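Local coordinates for cell division control protein 73 (Saccharomyces cerevisiae, PDB 3V46), which acts within the PAF1 complex in transcription elongation by RNA polymerase II, with this C-terminal Ras-like domain promoting association of the complex with chromatin, at residues I17-A22 / F70-N75; V29-Q34 / V42-L47; I91-H96 / G117-F122. All blocks are in the same frame, centred on the assembly; numbering follows the deposited sequence.

In the fold
The three contacts lie in one Ras-like domain. Interactions 1 and 3, whose centres are about 11 Å apart, belong to the same sheet: strand 16-18 pairs with 68-73 in the first, strand 88-92 pairs with 116-122 in the third, and Leu18 O, 2.9 Å from Phe92 N, joins the two pairs. Interaction 2 lies nearer the surface, about 13 Å from the centre of interaction 1 and 15 Å from that of interaction 3. Its Val29 packs on Ile19 and Asp74, and Ile32 CD1 comes within 4.0 Å of Phe92 CE2. Residues 19-22 follow the first strand, where a Ras GTPase has its P-loop; this domain does not bind GTP.

Interaction 1: residues I17-A22 / F70-N75; sequences ILIPSA and FIIVDN
Ile17 and Ile72, and then Leu18 and Val73, are paired in parallel in the middle of the sheet, and three backbone hydrogen bonds join the chains. Ile17 N donates to Ile71 O at 2.9 Å. Ile17 O receives Val73 N at 3.0 Å. Ile19 N reaches Val73 O at 2.9 Å, almost perfectly straight at 178°. The last one extends the pairing just past strand 16-18, and CA-H...O contacts, such as Ile72 CA on Ile17 O, fill in between.

The apolar contacts fall on both faces of the sheet. On one, Ile17 has CG1 beside its own backbone N (chi1 -61°) and an extended chain, which carries CD1 to 3.8 Å from Phe70 CD1; Ile72 packs beside it, and Leu160 of helix 149-166 touches both Ile17 and Phe70. On the other, Leu18 CD2 meets Val73 CG2 at 3.6 Å, with Tyr103 and Val88 also against Leu18.

Polar side chains and waters take over where the strands end. One water spans Ser21 OG and Asp74 OD2, and a second connects Ser21 N to Asp74 O. Asn75 ND2 donates to Asp74 OD1 at 2.9 Å, with the oxygen lying in its amide plane, while Asn75 OD1 accepts from Arg77 N. Both carboxylate oxygens of Asp74 therefore have donors, which would probably stabilise its negative charge. The chemistry thus changes along the contact, from a strand pair joined directly, backbone to backbone, to an exit where two waters bridge the chains.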
loop_
_atom_site.group_PDB
_atom_site.type_symbol
_atom_site.label_atom_id
_atom_site.label_comp_id
_atom_site.label_asym_id
_atom_site.label_seq_id
_atom_site.Cartn_x
_atom_site.Cartn_y
_atom_site.Cartn_z
ATOM N N ILE A 17 1.225 5.132 -4.203
ATOM C CA ILE A 17 0.857 3.867 -3.590
ATOM C C ILE A 17 -0.536 3.514 -4.074
ATOM O O ILE A 17 -1.454 4.327 -3.988
ATOM C CB ILE A 17 0.861 3.953 -2.053
ATOM C CG1 ILE A 17 2.261 4.302 -1.532
ATOM C CG2 ILE A 17 0.414 2.620 -1.451
ATOM C CD1 ILE A 17 2.366 4.507 -0.001
ATOM N N LEU A 18 -0.701 2.312 -4.606
ATOM C CA LEU A 18 -2.017 1.868 -5.060
ATOM C C LEU A 18 -2.670 1.025 -3.983
ATOM O O LEU A 18 -2.092 0.047 -3.530
ATOM C CB LEU A 18 -1.900 1.032 -6.324
ATOM C CG LEU A 18 -1.211 1.670 -7.513
ATOM C CD1 LEU A 18 -1.247 0.715 -8.700
ATOM C CD2 LEU A 18 -1.893 2.966 -7.847
ATOM N N ILE A 19 -3.887 1.399 -3.608
ATOM C CA ILE A 19 -4.653 0.671 -2.608
ATOM C C ILE A 19 -6.109 0.580 -3.060
ATOM O O ILE A 19 -7.001 1.210 -2.483
ATOM C CB ILE A 19 -4.507 1.309 -1.205
ATOM C CG1 ILE A 19 -5.164 0.420 -0.141
ATOM C CG2 ILE A 19 -5.067 2.740 -1.184
ATOM C CD1 ILE A 19 -4.805 0.790 1.273
ATOM N N PRO A 20 -6.356 -0.190 -4.116
ATOM C CA PRO A 20 -7.764 -0.462 -4.411
ATOM C C PRO A 20 -8.335 -1.354 -3.315
ATOM O O PRO A 20 -7.573 -1.968 -2.565
ATOM C CB PRO A 20 -7.698 -1.234 -5.713
ATOM C CG PRO A 20 -6.428 -2.011 -5.590
ATOM C CD PRO A 20 -5.460 -1.023 -4.928
ATOM N N SER A 21 -9.647 -1.416 -3.201
ATOM C CA SER A 21 -10.232 -2.213 -2.143
ATOM C C SER A 21 -11.224 -3.232 -2.667
ATOM O O SER A 21 -11.810 -3.062 -3.733
ATOM C CB SER A 21 -10.920 -1.320 -1.094
ATOM O OG SER A 21 -12.030 -0.608 -1.627
ATOM N N ALA A 22 -11.367 -4.313 -1.913
ATOM C CA ALA A 22 -12.456 -5.256 -2.077
ATOM C C ALA A 22 -13.241 -5.293 -0.763
ATOM O O ALA A 22 -12.862 -4.645 0.213
ATOM C CB ALA A 22 -11.923 -6.637 -2.446
ATOM N N PHE A 70 3.497 11.162 -0.587
ATOM C CA PHE A 70 2.850 10.077 -1.307
ATOM C C PHE A 70 1.467 10.436 -1.793
ATOM O O PHE A 70 0.686 11.068 -1.087
ATOM C CB PHE A 70 2.737 8.836 -0.416
ATOM C CG PHE A 70 4.054 8.269 -0.004
ATOM C CD1 PHE A 70 4.710 7.347 -0.807
ATOM C CD2 PHE A 70 4.648 8.656 1.191
ATOM C CE1 PHE A 70 5.936 6.822 -0.431
ATOM C CE2 PHE A 70 5.867 8.132 1.568
ATOM C CZ PHE A 70 6.512 7.217 0.758
ATOM N N ILE A 71 1.177 10.006 -3.011
ATOM C CA ILE A 71 -0.171 10.014 -3.541
ATOM C C ILE A 71 -0.694 8.595 -3.388
ATOM O O ILE A 71 -0.108 7.660 -3.919
ATOM C CB ILE A 71 -0.153 10.408 -5.018
ATOM C CG1 ILE A 71 0.418 11.827 -5.170
ATOM C CG2 ILE A 71 -1.544 10.322 -5.614
ATOM C CD1 ILE A 71 0.781 12.171 -6.584
ATOM N N ILE A 72 -1.785 8.434 -2.656
ATOM C CA ILE A 72 -2.329 7.111 -2.345
ATOM C C ILE A 72 -3.717 7.041 -2.954
ATOM O O ILE A 72 -4.596 7.818 -2.606
ATOM C CB ILE A 72 -2.393 6.889 -0.831
ATOM C CG1 ILE A 72 -1.008 7.132 -0.216
ATOM C CG2 ILE A 72 -2.910 5.476 -0.520
ATOM C CD1 ILE A 72 -0.944 6.988 1.284
ATOM N N VAL A 73 -3.898 6.143 -3.910
ATOM C CA VAL A 73 -5.118 6.129 -4.696
ATOM C C VAL A 73 -5.727 4.752 -4.755
ATOM O O VAL A 73 -5.008 3.755 -4.774
ATOM C CB VAL A 73 -4.887 6.643 -6.131
ATOM C CG1 VAL A 73 -4.702 8.138 -6.125
ATOM C CG2 VAL A 73 -3.694 5.955 -6.793
ATOM N N ASP A 74 -7.058 4.706 -4.843
ATOM C CA ASP A 74 -7.789 3.436 -4.909
ATOM C C ASP A 74 -8.212 3.071 -6.324
ATOM O O ASP A 74 -8.997 2.151 -6.522
ATOM C CB ASP A 74 -9.001 3.429 -3.964
ATOM C CG ASP A 74 -10.156 4.318 -4.430
ATOM O OD1 ASP A 74 -10.071 4.943 -5.499
ATOM O OD2 ASP A 74 -11.179 4.378 -3.713
ATOM N N ASN A 75 -7.651 3.776 -7.303
ATOM C CA ASN A 75 -8.035 3.627 -8.696
ATOM C C ASN A 75 -6.884 4.093 -9.580
ATOM O O ASN A 75 -5.889 4.607 -9.089
ATOM C CB ASN A 75 -9.268 4.479 -8.986
ATOM C CG ASN A 75 -8.970 5.960 -8.878
ATOM O OD1 ASN A 75 -8.624 6.612 -9.867
ATOM N ND2 ASN A 75 -9.048 6.490 -7.672
HETATM O O HOH W 1 -11.462 2.192 -1.888
HETATM O O HOH W 2 -11.054 0.582 -5.031
#

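Interaction 2: residues V29-Q34 / V42-L47; sequences VANIKQ and VNPRNL
Asn31 ND2 is held by two carbonyls: it donates to Val42 O at 2.8 Å, and it also bonds Ile26 O. The bond to Val42 is nearly straight (174°), with the acceptor almost in the amide plane. Asn31 OD1 takes the backbone N of Thr28, so the amide is pinned at both ends. Its CG stands between the backbone N and the carbonyl carbon (chi1 71°), which turns the group toward Val42. The Pro44 ring lies alongside, its CD 3.7 Å from Asn31 ND2. A leucine here would probably leave Val42 O and Ile26 O without their shared donor and Thr28 N without its acceptor, setting residues 42-44 free to shift.

A water makes a second bridge between the same two residues, donating to Asn31 O and accepting from Val42 N. In this Ras-like fold these residues belong to the connection from strand 16-18 to strand 54-59, where the chain enters helix 32-38 and then doubles back. Asn31 is at the N-cap position, but its side chain does not cap the helix. The returning chain forms an Asx turn, Asn43 OD1 accepting from Arg45 N, and Leu47, just beyond it, lies against the helix start.

Leu47 CD1 approaches Ala30 O at 3.3 Å and Asn31 CB at 3.6 Å. The two ends of the Gln34 amide touch different apolar groups, NE2 lying 3.6 Å from Leu47 CD2 and OE1 3.3 Å from Val42 CG2.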
loop_
_atom_site.group_PDB
_atom_site.type_symbol
_atom_site.label_atom_id
_atom_site.label_comp_id
_atom_site.label_asym_id
_atom_site.label_seq_id
_atom_site.Cartn_x
_atom_site.Cartn_y
_atom_site.Cartn_z
ATOM N N VAL A 29 -8.295 3.353 1.314
ATOM C CA VAL A 29 -8.004 4.790 1.396
ATOM C C VAL A 29 -8.763 5.454 2.544
ATOM O O VAL A 29 -8.361 6.517 3.008
ATOM C CB VAL A 29 -8.292 5.582 0.090
ATOM C CG1 VAL A 29 -7.269 5.264 -0.966
ATOM C CG2 VAL A 29 -9.724 5.339 -0.408
ATOM N N ALA A 30 -9.847 4.840 3.009
ATOM C CA ALA A 30 -10.648 5.458 4.065
ATOM C C ALA A 30 -9.986 5.403 5.432
ATOM O O ALA A 30 -10.248 6.272 6.268
ATOM C CB ALA A 30 -12.044 4.853 4.124
ATOM N N ASN A 31 -9.135 4.400 5.671
ATOM C CA ASN A 31 -8.507 4.250 6.986
ATOM C C ASN A 31 -6.985 4.251 6.969
ATOM O O ASN A 31 -6.345 4.098 8.008
ATOM C CB ASN A 31 -9.027 3.001 7.721
ATOM C CG ASN A 31 -8.533 1.699 7.107
ATOM O OD1 ASN A 31 -7.985 1.675 6.019
ATOM N ND2 ASN A 31 -8.753 0.601 7.813
ATOM N N ILE A 32 -6.395 4.463 5.800
ATOM C CA ILE A 32 -4.951 4.356 5.681
ATOM C C ILE A 32 -4.207 5.493 6.372
ATOM O O ILE A 32 -3.131 5.289 6.894
ATOM C CB ILE A 32 -4.515 4.231 4.198
ATOM C CG1 ILE A 32 -3.054 3.780 4.102
ATOM C CG2 ILE A 32 -4.737 5.541 3.449
ATOM C CD1 ILE A 32 -2.789 2.385 4.603
ATOM N N LYS A 33 -4.760 6.698 6.376
ATOM C CA LYS A 33 -4.084 7.798 7.040
ATOM C C LYS A 33 -4.032 7.557 8.550
ATOM O O LYS A 33 -2.980 7.727 9.172
ATOM C CB LYS A 33 -4.776 9.123 6.713
ATOM C CG LYS A 33 -4.066 10.332 7.257
ATOM C CD LYS A 33 -4.799 11.609 6.861
ATOM C CE LYS A 33 -4.986 11.694 5.364
ATOM N NZ LYS A 33 -5.476 13.059 4.964
ATOM N N GLN A 34 -5.157 7.171 9.146
ATOM C CA GLN A 34 -5.177 6.894 10.576
ATOM C C GLN A 34 -4.148 5.815 10.907
ATOM O O GLN A 34 -3.436 5.889 11.908
ATOM C CB GLN A 34 -6.562 6.423 11.019
ATOM C CG GLN A 34 -7.642 7.473 10.857
ATOM C CD GLN A 34 -8.664 7.444 11.980
ATOM O OE1 GLN A 34 -8.555 6.651 12.920
ATOM N NE2 GLN A 34 -9.666 8.313 11.890
ATOM N N VAL A 42 -8.514 1.225 12.380
ATOM C CA VAL A 42 -9.966 1.364 12.495
ATOM C C VAL A 42 -10.637 0.671 11.319
ATOM O O VAL A 42 -10.175 0.788 10.197
ATOM C CB VAL A 42 -10.380 2.850 12.464
ATOM C CG1 VAL A 42 -11.892 2.996 12.551
ATOM C CG2 VAL A 42 -9.694 3.609 13.590
ATOM N N ASN A 43 -11.722 -0.048 11.582
ATOM C CA ASN A 43 -12.541 -0.653 10.540
ATOM C C ASN A 43 -12.902 0.381 9.481
ATOM O O ASN A 43 -13.475 1.415 9.803
ATOM C CB ASN A 43 -13.819 -1.204 11.173
ATOM C CG ASN A 43 -14.674 -2.017 10.207
ATOM O OD1 ASN A 43 -14.727 -1.743 9.010
ATOM N ND2 ASN A 43 -15.366 -3.018 10.738
ATOM N N PRO A 44 -12.577 0.107 8.209
ATOM C CA PRO A 44 -12.746 1.140 7.180
ATOM C C PRO A 44 -14.194 1.508 6.884
ATOM O O PRO A 44 -14.461 2.596 6.379
ATOM C CB PRO A 44 -12.096 0.507 5.945
ATOM C CG PRO A 44 -12.168 -0.960 6.191
ATOM C CD PRO A 44 -11.994 -1.128 7.656
ATOM N N ARG A 45 -15.126 0.621 7.196
ATOM C CA ARG A 45 -16.532 0.904 6.929
ATOM C C ARG A 45 -17.090 1.925 7.930
ATOM O O ARG A 45 -18.126 2.545 7.688
ATOM C CB ARG A 45 -17.340 -0.389 6.974
ATOM C CG ARG A 45 -18.773 -0.239 6.498
ATOM C CD ARG A 45 -19.481 -1.587 6.435
ATOM N NE ARG A 45 -20.861 -1.459 5.971
ATOM C CZ ARG A 45 -21.900 -1.221 6.768
ATOM N NH1 ARG A 45 -21.720 -1.079 8.075
ATOM N NH2 ARG A 45 -23.127 -1.120 6.264
ATOM N N ASN A 46 -16.366 2.116 9.030
ATOM C CA ASN A 46 -16.781 2.998 10.114
ATOM C C ASN A 46 -16.173 4.402 10.045
ATOM O O ASN A 46 -16.228 5.162 11.025
ATOM C CB ASN A 46 -16.431 2.351 11.459
ATOM C CG ASN A 46 -17.219 1.078 11.714
ATOM O OD1 ASN A 46 -18.189 0.786 11.013
ATOM N ND2 ASN A 46 -16.811 0.317 12.724
ATOM N N LEU A 47 -15.604 4.740 8.891
ATOM C CA LEU A 47 -15.046 6.067 8.643
ATOM C C LEU A 47 -15.680 6.666 7.392
ATOM O O LEU A 47 -16.252 5.941 6.578
ATOM C CB LEU A 47 -13.528 5.983 8.446
ATOM C CG LEU A 47 -12.693 5.680 9.691
ATOM C CD1 LEU A 47 -11.268 5.356 9.293
ATOM C CD2 LEU A 47 -12.717 6.846 10.672
HETATM O O HOH W 3 -6.933 2.759 10.366
#

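Interaction 3: residues I91-H96 / G117-F122; sequences IFTTGH and GYYFHF
Tyr118 N donates to Ile91 O and Thr93 N to Tyr118 O, both at 2.9 Å, which sets Ile91 beside Gly117 and Phe92 beside Tyr118 in parallel before the chains part. Thr93 reinforces the second bond with its side chain: OG1, placed between the backbone N and the carbonyl carbon (chi1 60°), also donates to Tyr118 O at 2.9 Å, coming in well off the carbonyl plane. One buried oxygen is therefore gripped twice by the same residue. Beyond it the strands open, and a water fills the step from Thr93 O to Phe120 N.

Tyr119 presents its ring edge to the departing loop: CD1 sits 3.4 Å from Thr93 OG1, and Thr94 O also lies near the ring plane. Across the sheet, Phe92, Tyr118 and Phe120 form an aromatic cluster. The Phe92 and Phe120 rings are nearly parallel (17°) but slid apart, Phe92 CE2 touching Phe120 CE1 at 3.5 Å. The Tyr118 ring is inclined to that of Phe92 at 48°, while Tyr118 CB lies over a Phe92 face.

Around this pair, helix 149-166 receives Tyr118, whose OH bonds Ser159 and whose ring meets Phe156. Helix 108-114, the crossover of this beta-alpha-beta unit, packs Leu111 on Ile91 and Phe112 on Thr93, and strands 16-18 and 136-141 continue the sheet on either side.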
loop_
_atom_site.group_PDB
_atom_site.type_symbol
_atom_site.label_atom_id
_atom_site.label_comp_id
_atom_site.label_asym_id
_atom_site.label_seq_id
_atom_site.Cartn_x
_atom_site.Cartn_y
_atom_site.Cartn_z
ATOM N N ILE A 91 2.132 -1.406 -3.827
ATOM C CA ILE A 91 0.803 -1.854 -4.194
ATOM C C ILE A 91 0.267 -2.725 -3.068
ATOM O O ILE A 91 0.874 -3.744 -2.713
ATOM C CB ILE A 91 0.831 -2.648 -5.515
ATOM C CG1 ILE A 91 1.358 -1.751 -6.658
ATOM C CG2 ILE A 91 -0.559 -3.188 -5.857
ATOM C CD1 ILE A 91 1.577 -2.464 -7.952
ATOM N N PHE A 92 -0.855 -2.304 -2.485
ATOM C CA PHE A 92 -1.579 -3.133 -1.543
ATOM C C PHE A 92 -2.525 -4.005 -2.339
ATOM O O PHE A 92 -3.251 -3.509 -3.205
ATOM C CB PHE A 92 -2.379 -2.281 -0.555
ATOM C CG PHE A 92 -1.545 -1.565 0.470
ATOM C CD1 PHE A 92 -0.342 -0.979 0.137
ATOM C CD2 PHE A 92 -1.975 -1.464 1.767
ATOM C CE1 PHE A 92 0.413 -0.309 1.095
ATOM C CE2 PHE A 92 -1.225 -0.791 2.719
ATOM C CZ PHE A 92 -0.046 -0.207 2.381
ATOM N N THR A 93 -2.548 -5.301 -2.031
ATOM C CA THR A 93 -3.347 -6.241 -2.805
ATOM C C THR A 93 -4.580 -6.727 -2.060
ATOM O O THR A 93 -4.572 -6.906 -0.841
ATOM C CB THR A 93 -2.524 -7.476 -3.204
ATOM O OG1 THR A 93 -2.048 -8.129 -2.022
ATOM C CG2 THR A 93 -1.349 -7.085 -4.059
ATOM N N THR A 94 -5.639 -6.944 -2.829
ATOM C CA THR A 94 -6.920 -7.383 -2.305
ATOM C C THR A 94 -6.959 -8.886 -2.233
ATOM O O THR A 94 -7.737 -9.455 -1.486
ATOM C CB THR A 94 -8.072 -6.964 -3.236
ATOM O OG1 THR A 94 -7.879 -7.566 -4.521
ATOM C CG2 THR A 94 -8.119 -5.451 -3.383
ATOM N N GLY A 95 -6.126 -9.524 -3.046
ATOM C CA GLY A 95 -6.171 -10.965 -3.194
ATOM C C GLY A 95 -6.875 -11.423 -4.459
ATOM O O GLY A 95 -6.919 -12.612 -4.726
ATOM N N HIS A 96 -7.435 -10.498 -5.234
ATOM C CA HIS A 96 -8.059 -10.852 -6.515
ATOM C C HIS A 96 -7.066 -10.608 -7.636
ATOM O O HIS A 96 -6.518 -9.517 -7.743
ATOM C CB HIS A 96 -9.297 -10.007 -6.775
ATOM C CG HIS A 96 -10.393 -10.227 -5.784
ATOM N ND1 HIS A 96 -11.111 -9.189 -5.234
ATOM C CD2 HIS A 96 -10.899 -11.364 -5.249
ATOM C CE1 HIS A 96 -12.014 -9.676 -4.400
ATOM N NE2 HIS A 96 -11.899 -10.990 -4.384
ATOM N N GLY A 117 4.925 -5.190 -3.357
ATOM C CA GLY A 117 3.573 -5.566 -3.003
ATOM C C GLY A 117 3.414 -5.931 -1.534
ATOM O O GLY A 117 4.333 -6.464 -0.902
ATOM N N TYR A 118 2.227 -5.642 -1.008
ATOM C CA TYR A 118 1.846 -5.971 0.361
ATOM C C TYR A 118 0.485 -6.640 0.353
ATOM O O TYR A 118 -0.371 -6.316 -0.475
ATOM C CB TYR A 118 1.748 -4.710 1.232
ATOM C CG TYR A 118 3.057 -3.992 1.430
ATOM C CD1 TYR A 118 3.462 -2.997 0.553
ATOM C CD2 TYR A 118 3.893 -4.312 2.485
ATOM C CE1 TYR A 118 4.639 -2.339 0.721
ATOM C CE2 TYR A 118 5.096 -3.646 2.664
ATOM C CZ TYR A 118 5.454 -2.659 1.775
ATOM O OH TYR A 118 6.645 -1.990 1.926
ATOM N N TYR A 119 0.296 -7.579 1.274
ATOM C CA TYR A 119 -0.994 -8.194 1.508
ATOM C C TYR A 119 -1.254 -8.170 3.017
ATOM O O TYR A 119 -0.610 -8.881 3.776
ATOM C CB TYR A 119 -1.038 -9.637 0.988
ATOM C CG TYR A 119 -2.360 -10.316 1.252
ATOM C CD1 TYR A 119 -3.474 -10.041 0.469
ATOM C CD2 TYR A 119 -2.498 -11.237 2.281
ATOM C CE1 TYR A 119 -4.685 -10.646 0.703
ATOM C CE2 TYR A 119 -3.706 -11.861 2.519
ATOM C CZ TYR A 119 -4.797 -11.557 1.730
ATOM O OH TYR A 119 -5.999 -12.177 1.953
ATOM N N PHE A 120 -2.190 -7.336 3.443
ATOM C CA PHE A 120 -2.543 -7.218 4.852
ATOM C C PHE A 120 -3.758 -8.082 5.155
ATOM O O PHE A 120 -4.718 -8.134 4.372
ATOM C CB PHE A 120 -2.871 -5.758 5.210
ATOM C CG PHE A 120 -1.664 -4.879 5.388
ATOM C CD1 PHE A 120 -1.012 -4.336 4.290
ATOM C CD2 PHE A 120 -1.196 -4.578 6.658
ATOM C CE1 PHE A 120 0.087 -3.515 4.463
ATOM C CE2 PHE A 120 -0.105 -3.750 6.834
ATOM C CZ PHE A 120 0.543 -3.228 5.737
ATOM N N HIS A 121 -3.718 -8.763 6.294
ATOM C CA HIS A 121 -4.840 -9.587 6.712
ATOM C C HIS A 121 -4.835 -9.761 8.225
ATOM O O HIS A 121 -3.855 -9.438 8.900
ATOM C CB HIS A 121 -4.782 -10.952 6.031
ATOM C CG HIS A 121 -3.611 -11.777 6.454
ATOM N ND1 HIS A 121 -3.726 -12.839 7.328
ATOM C CD2 HIS A 121 -2.299 -11.693 6.135
ATOM C CE1 HIS A 121 -2.534 -13.371 7.527
ATOM N NE2 HIS A 121 -1.651 -12.693 6.817
ATOM N N PHE A 122 -5.944 -10.237 8.761
ATOM C CA PHE A 122 -6.033 -10.463 10.193
ATOM C C PHE A 122 -5.391 -11.775 10.574
ATOM O O PHE A 122 -5.531 -12.781 9.872
ATOM C CB PHE A 122 -7.482 -10.458 10.664
ATOM C CG PHE A 122 -8.093 -9.089 10.720
ATOM C CD1 PHE A 122 -7.446 -8.059 11.379
ATOM C CD2 PHE A 122 -9.307 -8.835 10.118
ATOM C CE1 PHE A 122 -8.002 -6.797 11.437
ATOM C CE2 PHE A 122 -9.872 -7.572 10.170
ATOM C CZ PHE A 122 -9.218 -6.554 10.829
HETATM O O HOH W 4 -3.493 -5.704 1.399
HETATM O O HOH W 5 -8.351 -11.903 -0.295
#